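Side-chain contacts in uncharacterized protein (Pyrococcus abyssi, PDB 5IFF), which acts as a restriction DNA glycosylase, probably excising adenine from its recognition sequence, and is caught here as a tetramer on nonspecific double-stranded DNA: residues Asp126-Ala131 and Leu145-Arg150; Glu139-Val144 and Leu195-Ile200. The protein carries 2 engineered substitutions. All coordinates share one frame; numbering follows the deposited sequence.

Contact 1: residues Asp126-Ala131 and Leu145-Arg150. With nucleotides of chain C; nucleotides of chain B.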
loop_
_atom_site.group_PDB
_atom_site.type_symbol
_atom_site.label_atom_id
_atom_site.label_comp_id
_atom_site.label_asym_id
_atom_site.label_seq_id
_atom_site.Cartn_x
_atom_site.Cartn_y
_atom_site.Cartn_z
ATOM N N ASP A 126 26.930 4.384 -11.963
ATOM C CA ASP A 126 26.685 4.740 -10.562
ATOM C C ASP A 126 27.248 3.634 -9.660
ATOM O O ASP A 126 26.984 2.452 -9.895
ATOM C CB ASP A 126 25.197 4.950 -10.292
ATOM C CG ASP A 126 24.694 6.279 -10.832
ATOM O OD1 ASP A 126 25.507 7.230 -10.894
ATOM O OD2 ASP A 126 23.495 6.374 -11.174
ATOM N N VAL A 127 28.003 4.015 -8.625
ATOM C CA VAL A 127 28.828 3.045 -7.909
ATOM C C VAL A 127 28.473 3.077 -6.416
ATOM O O VAL A 127 28.651 4.107 -5.764
ATOM C CB VAL A 127 30.356 3.316 -8.096
ATOM C CG1 VAL A 127 31.172 2.145 -7.592
ATOM C CG2 VAL A 127 30.700 3.602 -9.571
ATOM N N TYR A 128 27.927 1.967 -5.927
ATOM C CA TYR A 128 27.456 1.829 -4.544
ATOM C C TYR A 128 28.420 0.976 -3.714
ATOM O O TYR A 128 28.757 -0.139 -4.116
ATOM C CB TYR A 128 26.088 1.165 -4.499
ATOM C CG TYR A 128 24.948 1.965 -5.054
ATOM C CD1 TYR A 128 24.820 2.185 -6.430
ATOM C CD2 TYR A 128 23.971 2.479 -4.210
ATOM C CE1 TYR A 128 23.764 2.921 -6.935
ATOM C CE2 TYR A 128 22.910 3.210 -4.711
ATOM C CZ TYR A 128 22.813 3.421 -6.077
ATOM O OH TYR A 128 21.754 4.142 -6.565
ATOM N N PRO A 129 28.838 1.479 -2.539
ATOM C CA PRO A 129 29.773 0.696 -1.724
ATOM C C PRO A 129 29.029 -0.406 -0.960
ATOM O O PRO A 129 27.918 -0.178 -0.456
ATOM C CB PRO A 129 30.358 1.745 -0.766
ATOM C CG PRO A 129 29.162 2.621 -0.483
ATOM C CD PRO A 129 28.372 2.675 -1.824
ATOM N N VAL A 130 29.631 -1.590 -0.890
ATOM C CA VAL A 130 29.097 -2.701 -0.131
ATOM C C VAL A 130 30.156 -3.237 0.837
ATOM O O VAL A 130 31.292 -3.472 0.439
ATOM C CB VAL A 130 28.642 -3.810 -1.083
ATOM C CG1 VAL A 130 28.183 -5.046 -0.339
ATOM C CG2 VAL A 130 27.512 -3.284 -2.003
ATOM N N ALA A 131 29.800 -3.396 2.110
ATOM C CA ALA A 131 30.735 -4.029 3.057
ATOM C C ALA A 131 30.275 -5.454 3.257
ATOM O O ALA A 131 29.081 -5.700 3.446
ATOM C CB ALA A 131 30.771 -3.274 4.415
ATOM N N LEU A 145 23.902 0.374 0.859
ATOM C CA LEU A 145 23.308 1.701 0.954
ATOM C C LEU A 145 22.080 1.792 0.064
ATOM O O LEU A 145 22.006 1.129 -0.986
ATOM C CB LEU A 145 24.301 2.786 0.551
ATOM C CG LEU A 145 25.554 2.884 1.427
ATOM C CD1 LEU A 145 26.329 4.128 0.964
ATOM C CD2 LEU A 145 25.256 2.916 2.933
ATOM N N LYS A 146 21.128 2.614 0.506
ATOM C CA LYS A 146 19.953 2.994 -0.287
ATOM C C LYS A 146 19.753 4.510 -0.178
ATOM O O LYS A 146 20.053 5.108 0.855
ATOM C CB LYS A 146 18.705 2.240 0.189
ATOM C CG LYS A 146 17.503 2.362 -0.751
ATOM C CD LYS A 146 16.819 0.989 -0.952
ATOM C CE LYS A 146 15.903 0.975 -2.170
ATOM N NZ LYS A 146 15.397 -0.400 -2.425
ATOM N N HIS A 147 19.287 5.149 -1.249
ATOM C CA HIS A 147 18.973 6.567 -1.139
ATOM C C HIS A 147 17.843 6.720 -0.150
ATOM O O HIS A 147 16.975 5.845 -0.067
ATOM C CB HIS A 147 18.606 7.171 -2.490
ATOM C CG HIS A 147 19.795 7.624 -3.269
ATOM N ND1 HIS A 147 20.170 7.051 -4.468
ATOM C CD2 HIS A 147 20.716 8.582 -3.007
ATOM C CE1 HIS A 147 21.258 7.648 -4.917
ATOM N NE2 HIS A 147 21.612 8.581 -4.047
ATOM N N LYS A 148 17.874 7.795 0.635
ATOM C CA LYS A 148 16.795 8.004 1.586
ATOM C C LYS A 148 15.543 8.383 0.808
ATOM O O LYS A 148 15.630 9.011 -0.241
ATOM C CB LYS A 148 17.146 9.071 2.607
ATOM C CG LYS A 148 18.265 8.702 3.537
ATOM C CD LYS A 148 18.522 9.840 4.496
ATOM C CE LYS A 148 17.467 9.894 5.583
ATOM N NZ LYS A 148 17.541 8.728 6.519
ATOM N N GLN A 149 14.392 7.969 1.324
ATOM C CA GLN A 149 13.126 8.072 0.617
ATOM C C GLN A 149 12.769 9.513 0.275
ATOM O O GLN A 149 12.312 9.795 -0.833
ATOM C CB GLN A 149 12.011 7.436 1.453
ATOM C CG GLN A 149 10.673 7.315 0.736
ATOM C CD GLN A 149 9.644 6.566 1.561
ATOM O OE1 GLN A 149 9.974 5.948 2.574
ATOM N NE2 GLN A 149 8.388 6.624 1.134
ATOM N N ARG A 150 12.992 10.425 1.215
ATOM C CA ARG A 150 12.587 11.809 1.018
ATOM C C ARG A 150 13.735 12.789 1.240
ATOM O O ARG A 150 13.584 13.995 1.026
ATOM C CB ARG A 150 11.415 12.138 1.945
ATOM C CG ARG A 150 10.238 11.209 1.737
ATOM C CD ARG A 150 9.284 11.189 2.905
ATOM N NE ARG A 150 8.258 10.169 2.703
ATOM C CZ ARG A 150 7.147 10.359 1.995
ATOM N NH1 ARG A 150 6.918 11.536 1.428
ATOM N NH2 ARG A 150 6.266 9.375 1.856
ATOM P P DC C 14 6.171 9.444 9.052
ATOM O OP1 DC C 14 7.568 9.230 9.440
ATOM O OP2 DC C 14 5.120 9.918 9.995
ATOM O "O5'" DC C 14 6.089 10.487 7.854
ATOM C "C5'" DC C 14 6.770 10.226 6.646
ATOM C "C4'" DC C 14 6.073 10.918 5.483
ATOM O "O4'" DC C 14 4.755 10.386 5.334
ATOM C "C3'" DC C 14 5.847 12.423 5.637
ATOM O "O3'" DC C 14 6.889 13.132 5.001
ATOM C "C2'" DC C 14 4.513 12.661 4.917
ATOM C "C1'" DC C 14 4.067 11.252 4.506
ATOM N N1 DC C 14 2.594 11.052 4.648
ATOM C C2 DC C 14 1.809 11.177 3.502
ATOM O O2 DC C 14 2.376 11.394 2.423
ATOM N N3 DC C 14 0.462 11.071 3.602
ATOM C C4 DC C 14 -0.094 10.834 4.763
ATOM N N4 DC C 14 -1.425 10.707 4.780
ATOM C C5 DC C 14 0.691 10.703 5.984
ATOM C C6 DC C 14 2.017 10.826 5.878
ATOM P P DC B 10 8.898 4.769 -3.225
ATOM O OP1 DC B 10 10.236 5.295 -2.891
ATOM O OP2 DC B 10 8.567 4.154 -4.534
ATOM O "O5'" DC B 10 8.453 3.679 -2.146
ATOM C "C5'" DC B 10 8.659 3.924 -0.773
ATOM C "C4'" DC B 10 7.988 2.853 0.033
ATOM O "O4'" DC B 10 6.571 3.020 -0.039
ATOM C "C3'" DC B 10 8.270 1.427 -0.448
ATOM O "O3'" DC B 10 9.195 0.856 0.458
ATOM C "C2'" DC B 10 6.897 0.723 -0.398
ATOM C "C1'" DC B 10 5.989 1.775 0.257
ATOM N N1 DC B 10 4.604 1.807 -0.270
ATOM C C2 DC B 10 3.525 1.521 0.578
ATOM O O2 DC B 10 3.752 1.155 1.740
ATOM N N3 DC B 10 2.258 1.595 0.076
ATOM C C4 DC B 10 2.058 1.978 -1.190
ATOM N N4 DC B 10 0.806 2.006 -1.645
ATOM C C5 DC B 10 3.146 2.278 -2.066
ATOM C C6 DC B 10 4.385 2.211 -1.563
HETATM O O HOH W 1 25.297 -0.060 -1.445
#

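Contact 2: residues Glu139-Val144 and Leu195-Ile200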
loop_
_atom_site.group_PDB
_atom_site.type_symbol
_atom_site.label_atom_id
_atom_site.label_comp_id
_atom_site.label_asym_id
_atom_site.label_seq_id
_atom_site.Cartn_x
_atom_site.Cartn_y
_atom_site.Cartn_z
ATOM N N GLU A 139 27.939 -18.246 6.621
ATOM C CA GLU A 139 27.030 -17.094 6.699
ATOM C C GLU A 139 27.738 -15.855 6.157
ATOM O O GLU A 139 28.943 -15.733 6.328
ATOM C CB GLU A 139 26.532 -16.828 8.140
ATOM C CG GLU A 139 25.574 -17.885 8.708
ATOM C CD GLU A 139 26.311 -19.081 9.356
ATOM O OE1 GLU A 139 27.573 -19.156 9.310
ATOM O OE2 GLU A 139 25.624 -19.957 9.903
ATOM N N PHE A 140 26.984 -14.950 5.514
ATOM C CA PHE A 140 27.530 -13.675 5.036
ATOM C C PHE A 140 26.900 -12.573 5.853
ATOM O O PHE A 140 25.707 -12.633 6.132
ATOM C CB PHE A 140 27.194 -13.419 3.548
ATOM C CG PHE A 140 27.916 -14.333 2.594
ATOM C CD1 PHE A 140 29.300 -14.346 2.556
ATOM C CD2 PHE A 140 27.218 -15.155 1.713
ATOM C CE1 PHE A 140 29.982 -15.164 1.660
ATOM C CE2 PHE A 140 27.906 -15.983 0.829
ATOM C CZ PHE A 140 29.275 -15.991 0.807
ATOM N N ILE A 141 27.673 -11.554 6.187
ATOM C CA ILE A 141 27.087 -10.344 6.799
ATOM C C ILE A 141 27.390 -9.227 5.846
ATOM O O ILE A 141 28.563 -9.016 5.534
ATOM C CB ILE A 141 27.683 -10.018 8.158
ATOM C CG1 ILE A 141 27.349 -11.113 9.164
ATOM C CG2 ILE A 141 27.182 -8.578 8.668
ATOM C CD1 ILE A 141 28.546 -12.105 9.390
ATOM N N GLY A 142 26.351 -8.559 5.331
ATOM C CA GLY A 142 26.547 -7.516 4.342
ATOM C C GLY A 142 25.971 -6.148 4.791
ATOM O O GLY A 142 24.981 -6.102 5.512
ATOM N N ILE A 143 26.558 -5.049 4.305
ATOM C CA ILE A 143 25.998 -3.720 4.560
ATOM C C ILE A 143 25.902 -2.979 3.241
ATOM O O ILE A 143 26.855 -2.922 2.469
ATOM C CB ILE A 143 26.840 -2.903 5.554
ATOM C CG1 ILE A 143 27.327 -3.817 6.698
ATOM C CG2 ILE A 143 26.032 -1.665 6.097
ATOM C CD1 ILE A 143 28.577 -3.325 7.394
ATOM N N VAL A 144 24.725 -2.484 2.929
ATOM C CA VAL A 144 24.560 -1.822 1.630
ATOM C C VAL A 144 23.909 -0.464 1.882
ATOM O O VAL A 144 23.443 -0.196 3.002
ATOM C CB VAL A 144 23.690 -2.644 0.690
ATOM C CG1 VAL A 144 24.383 -3.974 0.356
ATOM C CG2 VAL A 144 22.358 -2.914 1.371
ATOM N N LEU A 195 26.665 -7.012 15.236
ATOM C CA LEU A 195 26.802 -5.796 16.058
ATOM C C LEU A 195 27.882 -4.950 15.457
ATOM O O LEU A 195 27.691 -3.762 15.298
ATOM C CB LEU A 195 27.152 -6.144 17.528
ATOM C CG LEU A 195 25.947 -6.779 18.249
ATOM C CD1 LEU A 195 26.489 -7.483 19.549
ATOM C CD2 LEU A 195 24.820 -5.760 18.611
ATOM N N LYS A 196 28.987 -5.574 15.058
ATOM C CA LYS A 196 30.072 -4.815 14.418
ATOM C C LYS A 196 29.634 -4.207 13.098
ATOM O O LYS A 196 30.057 -3.076 12.761
ATOM C CB LYS A 196 31.275 -5.683 14.193
ATOM C CG LYS A 196 31.987 -6.024 15.542
ATOM C CD LYS A 196 33.064 -7.105 15.350
ATOM C CE LYS A 196 34.227 -6.552 14.594
ATOM N NZ LYS A 196 35.445 -7.376 14.871
ATOM N N ALA A 197 28.806 -4.941 12.352
ATOM C CA ALA A 197 28.244 -4.392 11.102
ATOM C C ALA A 197 27.464 -3.083 11.363
ATOM O O ALA A 197 27.651 -2.075 10.666
ATOM C CB ALA A 197 27.345 -5.445 10.401
ATOM N N PHE A 198 26.582 -3.079 12.356
ATOM C CA PHE A 198 25.823 -1.896 12.620
ATOM C C PHE A 198 26.731 -0.746 13.096
ATOM O O PHE A 198 26.494 0.436 12.769
ATOM C CB PHE A 198 24.718 -2.203 13.661
ATOM C CG PHE A 198 23.480 -2.792 13.054
ATOM C CD1 PHE A 198 22.683 -2.011 12.200
ATOM C CD2 PHE A 198 23.107 -4.120 13.297
ATOM C CE1 PHE A 198 21.493 -2.534 11.622
ATOM C CE2 PHE A 198 21.937 -4.664 12.711
ATOM C CZ PHE A 198 21.134 -3.875 11.879
ATOM N N ILE A 199 27.760 -1.102 13.867
ATOM C CA ILE A 199 28.710 -0.134 14.376
ATOM C C ILE A 199 29.439 0.588 13.215
ATOM O O ILE A 199 29.650 1.801 13.303
ATOM C CB ILE A 199 29.714 -0.815 15.333
ATOM C CG1 ILE A 199 29.039 -1.028 16.686
ATOM C CG2 ILE A 199 30.982 0.018 15.520
ATOM C CD1 ILE A 199 29.859 -1.943 17.597
ATOM N N ILE A 200 29.778 -0.130 12.133
ATOM C CA ILE A 200 30.523 0.516 11.032
ATOM C C ILE A 200 29.581 1.070 9.927
ATOM O O ILE A 200 30.025 1.791 9.042
ATOM C CB ILE A 200 31.542 -0.411 10.397
ATOM C CG1 ILE A 200 30.860 -1.581 9.669
ATOM C CG2 ILE A 200 32.549 -0.881 11.450
ATOM C CD1 ILE A 200 31.777 -2.226 8.608
#

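Contact 1: residues Asp126-Ala131 and Leu145-Arg150
Leu145 reaches Pro129 through one branch of its side chain. Its CB leaves the backbone toward strand 126-131, and chi1 of -62° sets CG beside the backbone N, from where CG lies 4.1 Å from Pro129 CG. The CD1 methyl does most of the touching: it sits 3.5 Å from Pro129 CG and 3.7 Å from Pro129 CD, the two side chains crossing at about a right angle. The two strands belong to the beta hairpin 121-134/140-147, but here they have splayed apart: the axes of segments 126-131 and 145-147 come no closer than 7.9 Å, at 139°, and a water takes the place of a direct backbone bond. It donates to Pro129 O at 2.8 Å and accepts from Leu145 N at 2.7 Å. Farther out, Tyr128 reaches toward His147, its OH 3.9 Å from His147 CE1, a loose approach of side chains at roughly right angles. Strand 126-131 also pairs antiparallel with a strand of the second subunit, where Tyr128 meets its own counterpart. Past the strand end, Gln149 NE2 approaches C5' of DC10 of chain B at 3.3 Å, while the poorly ordered Arg150 guanidinium lays one face over C4' of DC14 of chain C.

Contact 2: residues Glu139-Val144 and Leu195-Ile200
Ala197 CB meets both Ile141 and Ile143, and the contacts between these side chains are all apolar. The CG2 methyl of Ile141 stands 3.6 Å from Ala197 CB; chi1 of -65° turns CG2 anti to the backbone N and leaves CG1 out of this contact. Ile143 approaches with its other branch: CD1 lies 3.9 Å from Ala197 CB and 3.6 Å from Ile200 CD1. Ile200 comes in from the flank of the helix, its chi1 of 66° placing CG1 between the backbone N and carbonyl carbon, and its chain slants across that of Ile143. A second kind of contact sets methyl against backbone, Ile143 CD1 resting 3.6 Å from Ala197 O. Within the helix, the main chain is tied by Ile199 N to Leu195 O and Ile200 N to Lys196 O, each 3.0 Å. Phe121 of the second subunit packs on Ile141, Ala197 and Ile200, so the intersubunit interface borders this buried cluster. Ala197 CB points toward the strand, and the axes of strand 140-144 and helix segment 195-200 are 9.1 Å apart, at 15°. Helix 188-201 packs along a curved antiparallel sheet, consistent with the half-pipe fold of the R.PabI family, with Ala197 also touching Val158, a residue of the adenine site.

Strand 140-147 serves both contacts, and their centres are 15 Å apart. At the seam the hairpin is more regularly paired: Ala131 O and Ile143 N, 2.7 Å apart, probably form a hydrogen bond, and Val130 CG2 packs on Val144 CG1 at 4.0 Å. From there the strand runs toward the DNA through contact 1, while contact 2 holds its earlier part on the helix. Their relation to the adenine site differs: the side chain of Ala197 in contact 2 is about 4 Å from that of Val158, against about 9 Å for Leu145 in contact 1. No adenine is bound to this chain. Both contacts also touch the second subunit, contact 1 by strand pairing and contact 2 by packing.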